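Local coordinates for protein endo-1,4-beta-xylanase (Pseudoalteromonas haloplanktis, PDB 1H12) that hydrolyses internal beta-1,4 linkages of xylan as a cold-adapted family 8 glycoside hydrolase, and may also act on beta-1,4-glucans, at residues Gly341-Leu353 with Asn382-Ser394. Sequence-based numbering, arbitrary orientation.
Sequences GEGQKAANAVALL and NGSLYMLAMLHVS. With XYP (beta-D-xylopyranose), chain B.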
loop_
_atom_site.group_PDB
_atom_site.type_symbol
_atom_site.label_atom_id
_atom_site.label_comp_id
_atom_site.label_asym_id
_atom_site.label_seq_id
_atom_site.Cartn_x
_atom_site.Cartn_y
_atom_site.Cartn_z
ATOM N N GLY A 341 14.408 -5.914 5.277
ATOM C CA GLY A 341 14.850 -5.519 3.930
ATOM C C GLY A 341 14.425 -4.120 3.552
ATOM O O GLY A 341 13.973 -3.331 4.372
ATOM N N GLU A 342 14.609 -3.820 2.293
ATOM C CA GLU A 342 14.436 -2.473 1.847
ATOM C C GLU A 342 13.000 -1.999 1.971
ATOM O O GLU A 342 12.747 -0.835 2.259
ATOM C CB GLU A 342 14.909 -2.270 0.412
ATOM C CG GLU A 342 16.364 -2.661 0.138
ATOM C CD GLU A 342 16.556 -4.055 -0.325
ATOM O OE1 GLU A 342 15.662 -4.902 -0.138
ATOM O OE2 GLU A 342 17.632 -4.315 -0.924
ATOM N N GLY A 343 12.043 -2.902 1.715
ATOM C CA GLY A 343 10.642 -2.492 1.750
ATOM C C GLY A 343 10.172 -2.135 3.151
ATOM O O GLY A 343 9.381 -1.219 3.335
ATOM N N GLN A 344 10.656 -2.888 4.137
ATOM C CA GLN A 344 10.307 -2.617 5.517
ATOM C C GLN A 344 10.920 -1.308 5.954
ATOM O O GLN A 344 10.273 -0.467 6.620
ATOM C CB GLN A 344 10.727 -3.799 6.382
ATOM C CG GLN A 344 10.200 -3.767 7.785
ATOM C CD GLN A 344 10.684 -4.894 8.627
ATOM O OE1 GLN A 344 11.474 -5.730 8.158
ATOM N NE2 GLN A 344 10.239 -4.927 9.899
ATOM N N LYS A 345 12.197 -1.095 5.597
ATOM C CA LYS A 345 12.840 0.166 5.900
ATOM C C LYS A 345 12.141 1.342 5.201
ATOM O O LYS A 345 12.033 2.425 5.773
ATOM C CB LYS A 345 14.307 0.100 5.501
ATOM C CG LYS A 345 15.114 -0.830 6.343
ATOM C CD LYS A 345 16.567 -0.952 5.913
ATOM C CE LYS A 345 17.410 -1.739 6.921
ATOM N NZ LYS A 345 18.781 -2.015 6.382
ATOM N N ALA A 346 11.660 1.113 4.001
ATOM C CA ALA A 346 10.912 2.125 3.248
ATOM C C ALA A 346 9.578 2.479 3.948
ATOM O O ALA A 346 9.253 3.650 4.122
ATOM C CB ALA A 346 10.650 1.585 1.826
ATOM N N ALA A 347 8.834 1.471 4.360
ATOM C CA ALA A 347 7.591 1.676 5.080
ATOM C C ALA A 347 7.842 2.501 6.326
ATOM O O ALA A 347 7.100 3.419 6.647
ATOM C CB ALA A 347 6.957 0.353 5.417
ATOM N N ASN A 348 8.912 2.174 7.055
ATOM C CA ASN A 348 9.215 2.832 8.300
ATOM C C ASN A 348 9.657 4.279 8.083
ATOM O O ASN A 348 9.431 5.140 8.932
ATOM C CB ASN A 348 10.240 2.033 9.092
ATOM C CG ASN A 348 9.679 0.716 9.573
ATOM O OD1 ASN A 348 8.439 0.592 9.709
ATOM N ND2 ASN A 348 10.557 -0.258 9.898
ATOM N N ALA A 349 10.310 4.569 6.937
ATOM C CA ALA A 349 10.665 5.944 6.618
ATOM C C ALA A 349 9.403 6.806 6.386
ATOM O O ALA A 349 9.353 7.965 6.799
ATOM C CB ALA A 349 11.582 5.993 5.450
ATOM N N VAL A 350 8.391 6.251 5.706
ATOM C CA VAL A 350 7.173 6.992 5.488
ATOM C C VAL A 350 6.459 7.281 6.787
ATOM O O VAL A 350 5.847 8.346 6.971
ATOM C CB VAL A 350 6.244 6.282 4.492
ATOM C CG1 VAL A 350 4.966 7.014 4.297
ATOM C CG2 VAL A 350 6.970 6.046 3.183
ATOM N N ALA A 351 6.528 6.333 7.721
ATOM C CA ALA A 351 5.926 6.504 9.022
ATOM C C ALA A 351 6.401 7.747 9.753
ATOM O O ALA A 351 5.698 8.288 10.600
ATOM C CB ALA A 351 6.211 5.293 9.907
ATOM N N LEU A 352 7.616 8.192 9.417
ATOM C CA LEU A 352 8.185 9.400 10.036
ATOM C C LEU A 352 7.384 10.639 9.839
ATOM O O LEU A 352 7.548 11.606 10.601
ATOM C CB LEU A 352 9.622 9.607 9.569
ATOM C CG LEU A 352 10.582 8.482 9.914
ATOM C CD1 LEU A 352 11.914 8.781 9.233
ATOM C CD2 LEU A 352 10.726 8.337 11.442
ATOM N N LEU A 353 6.487 10.679 8.861
ATOM C CA LEU A 353 5.579 11.808 8.685
ATOM C C LEU A 353 4.616 11.982 9.855
ATOM O O LEU A 353 3.970 13.017 9.958
ATOM C CB LEU A 353 4.864 11.685 7.352
ATOM C CG LEU A 353 5.747 11.792 6.127
ATOM C CD1 LEU A 353 5.097 11.217 4.888
ATOM C CD2 LEU A 353 6.130 13.272 5.874
ATOM N N ASN A 382 9.992 -5.676 -1.786
ATOM C CA ASN A 382 10.928 -4.626 -1.386
ATOM C C ASN A 382 10.941 -3.448 -2.334
ATOM O O ASN A 382 10.921 -2.299 -1.904
ATOM C CB ASN A 382 12.324 -5.196 -1.211
ATOM C CG ASN A 382 12.436 -6.097 0.034
ATOM O OD1 ASN A 382 12.996 -7.243 -0.081
ATOM N ND2 ASN A 382 12.006 -5.659 1.123
ATOM N N GLY A 383 10.992 -3.717 -3.628
ATOM C CA GLY A 383 11.080 -2.700 -4.633
ATOM C C GLY A 383 9.779 -1.927 -4.816
ATOM O O GLY A 383 9.809 -0.722 -5.071
ATOM N N SER A 384 8.634 -2.597 -4.676
ATOM C CA SER A 384 7.375 -1.893 -4.797
ATOM C C SER A 384 7.219 -0.869 -3.663
ATOM O O SER A 384 6.787 0.263 -3.880
ATOM C CB SER A 384 6.228 -2.872 -4.758
ATOM O OG SER A 384 6.142 -3.691 -5.905
ATOM N N LEU A 385 7.539 -1.284 -2.437
ATOM C CA LEU A 385 7.471 -0.361 -1.317
ATOM C C LEU A 385 8.515 0.712 -1.405
ATOM O O LEU A 385 8.260 1.861 -1.012
ATOM C CB LEU A 385 7.597 -1.098 0.013
ATOM C CG LEU A 385 6.394 -1.949 0.394
ATOM C CD1 LEU A 385 6.655 -2.661 1.741
ATOM C CD2 LEU A 385 5.140 -1.170 0.462
ATOM N N TYR A 386 9.711 0.380 -1.882
ATOM C CA TYR A 386 10.772 1.359 -2.054
ATOM C C TYR A 386 10.306 2.494 -2.987
ATOM O O TYR A 386 10.507 3.675 -2.702
ATOM C CB TYR A 386 12.008 0.633 -2.609
ATOM C CG TYR A 386 13.234 1.532 -2.745
ATOM C CD1 TYR A 386 13.500 2.213 -3.902
ATOM C CD2 TYR A 386 14.123 1.706 -1.696
ATOM C CE1 TYR A 386 14.596 3.035 -4.061
ATOM C CE2 TYR A 386 15.225 2.534 -1.833
ATOM C CZ TYR A 386 15.452 3.203 -3.011
ATOM O OH TYR A 386 16.545 4.011 -3.173
ATOM N N MET A 387 9.658 2.130 -4.086
ATOM C CA MET A 387 9.120 3.125 -5.028
ATOM C C MET A 387 8.090 4.008 -4.362
ATOM O O MET A 387 8.165 5.235 -4.449
ATOM C CB MET A 387 8.522 2.378 -6.244
ATOM C CG MET A 387 7.915 3.278 -7.290
ATOM S SD MET A 387 9.062 4.165 -8.351
ATOM C CE MET A 387 9.173 5.808 -7.588
ATOM N N LEU A 388 7.114 3.413 -3.677
ATOM C CA LEU A 388 6.104 4.224 -3.007
ATOM C C LEU A 388 6.729 5.156 -1.973
ATOM O O LEU A 388 6.365 6.332 -1.905
ATOM C CB LEU A 388 5.052 3.326 -2.346
ATOM C CG LEU A 388 4.159 2.552 -3.287
ATOM C CD1 LEU A 388 3.298 1.598 -2.467
ATOM C CD2 LEU A 388 3.285 3.450 -4.100
ATOM N N ALA A 389 7.666 4.644 -1.195
ATOM C CA ALA A 389 8.286 5.462 -0.166
ATOM C C ALA A 389 9.066 6.650 -0.788
ATOM O O ALA A 389 9.056 7.749 -0.256
ATOM C CB ALA A 389 9.213 4.631 0.665
ATOM N N MET A 390 9.762 6.393 -1.906
ATOM C CA MET A 390 10.467 7.458 -2.565
ATOM C C MET A 390 9.543 8.605 -2.920
ATOM O O MET A 390 9.932 9.781 -2.806
ATOM C CB MET A 390 11.229 6.958 -3.805
ATOM C CG MET A 390 12.569 6.324 -3.514
ATOM S SD MET A 390 13.725 7.404 -2.653
ATOM C CE MET A 390 13.641 8.516 -3.557
ATOM N N LEU A 391 8.315 8.311 -3.368
ATOM C CA LEU A 391 7.334 9.311 -3.625
ATOM C C LEU A 391 6.886 10.034 -2.339
ATOM O O LEU A 391 6.810 11.283 -2.293
ATOM C CB LEU A 391 6.117 8.724 -4.357
ATOM C CG LEU A 391 6.462 8.074 -5.667
ATOM C CD1 LEU A 391 5.272 7.247 -6.140
ATOM C CD2 LEU A 391 6.835 9.114 -6.720
ATOM N N HIS A 392 6.594 9.266 -1.299
ATOM C CA HIS A 392 6.127 9.819 -0.067
ATOM C C HIS A 392 7.099 10.733 0.633
ATOM O O HIS A 392 6.656 11.649 1.329
ATOM C CB HIS A 392 5.739 8.704 0.908
ATOM C CG HIS A 392 4.397 8.113 0.661
ATOM N ND1 HIS A 392 3.249 8.845 0.804
ATOM C CD2 HIS A 392 4.049 6.844 0.311
ATOM C CE1 HIS A 392 2.227 8.027 0.524
ATOM N NE2 HIS A 392 2.679 6.806 0.230
ATOM N N VAL A 393 8.383 10.460 0.509
ATOM C CA VAL A 393 9.396 11.226 1.266
ATOM C C VAL A 393 9.983 12.375 0.482
ATOM O O VAL A 393 10.848 13.091 0.990
ATOM C CB VAL A 393 10.526 10.324 1.822
ATOM C CG1 VAL A 393 9.984 9.192 2.649
ATOM C CG2 VAL A 393 11.481 9.848 0.751
ATOM N N SER A 394 9.516 12.581 -0.746
ATOM C CA SER A 394 10.010 13.643 -1.626
ATOM C C SER A 394 8.910 14.633 -1.980
ATOM O O SER A 394 9.112 15.457 -2.913
ATOM C CB SER A 394 10.589 13.019 -2.858
ATOM O OG SER A 394 9.541 12.337 -3.601
HETATM O O1 XYP B . 17.450 -9.039 -0.251
HETATM C C1 XYP B . 16.768 -9.689 0.837
HETATM C C2 XYP B . 15.560 -8.962 1.139
HETATM C C3 XYP B . 14.740 -9.551 2.226
HETATM C C4 XYP B . 14.732 -11.084 2.115
HETATM C C5 XYP B . 16.118 -11.642 1.847
HETATM O O2 XYP B . 15.758 -7.572 1.407
HETATM O O3 XYP B . 13.435 -8.977 2.258
HETATM O O4 XYP B . 14.116 -11.709 3.209
HETATM O O5 XYP B . 16.667 -10.986 0.698
#
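G341 and E342 meet N382 in the sugar pocket, where all three residues line the site of the bound xylose. G341 holds the N-cap position, and its CA lies beside O2 of beta-D-xylopyranose; a CB there would collide with that hydroxyl. The E342 chain bends at its second torsion and brings OE1 to 3.1 Å from O2 of the sugar. The same OE1 lies 3.4 Å from CG of N382, the two side chains crossing at about a right angle with carboxylate and amide planes 63° apart. The N382 side chain itself comes within about 3 Å (nearest atoms) of bound alpha-D-xylopyranose. With an alanine here, the sugar and the E342 carboxylate would probably lose their amide neighbour, and a gap would open at the first turn of helix 342-351.

G343 permits the closest backbone approach: its CA is 3.8 Å from CA of N382, and a CB would press on that atom and on L385. Methyl CD1 of L385 packs against the G343 carbonyl O at 3.5 Å. From here the helices run side by side, their axes 7.5 Å apart at closest and their N-to-C directions 25° apart. Such near-parallel helices, joined in sequence through helix 358-369, fit the (alpha/alpha)6 barrel of family 8. F368 from that intervening helix touches A346, A349 and A389.

A346 CB meets A389 CB at 3.6 Å, small side chains that let the backbones stay near. One turn on, V350 divides its branches: CG2 packs against CA of A389, while CG1, anti to the backbone N (chi1 178°), sits over one face of the H392 ring, 4.2 Å from its centroid, a CH-pi contact. The H392 ring also stacks with F397. Last, L353 turns methyl CD1 onto the carbonyl O of H392.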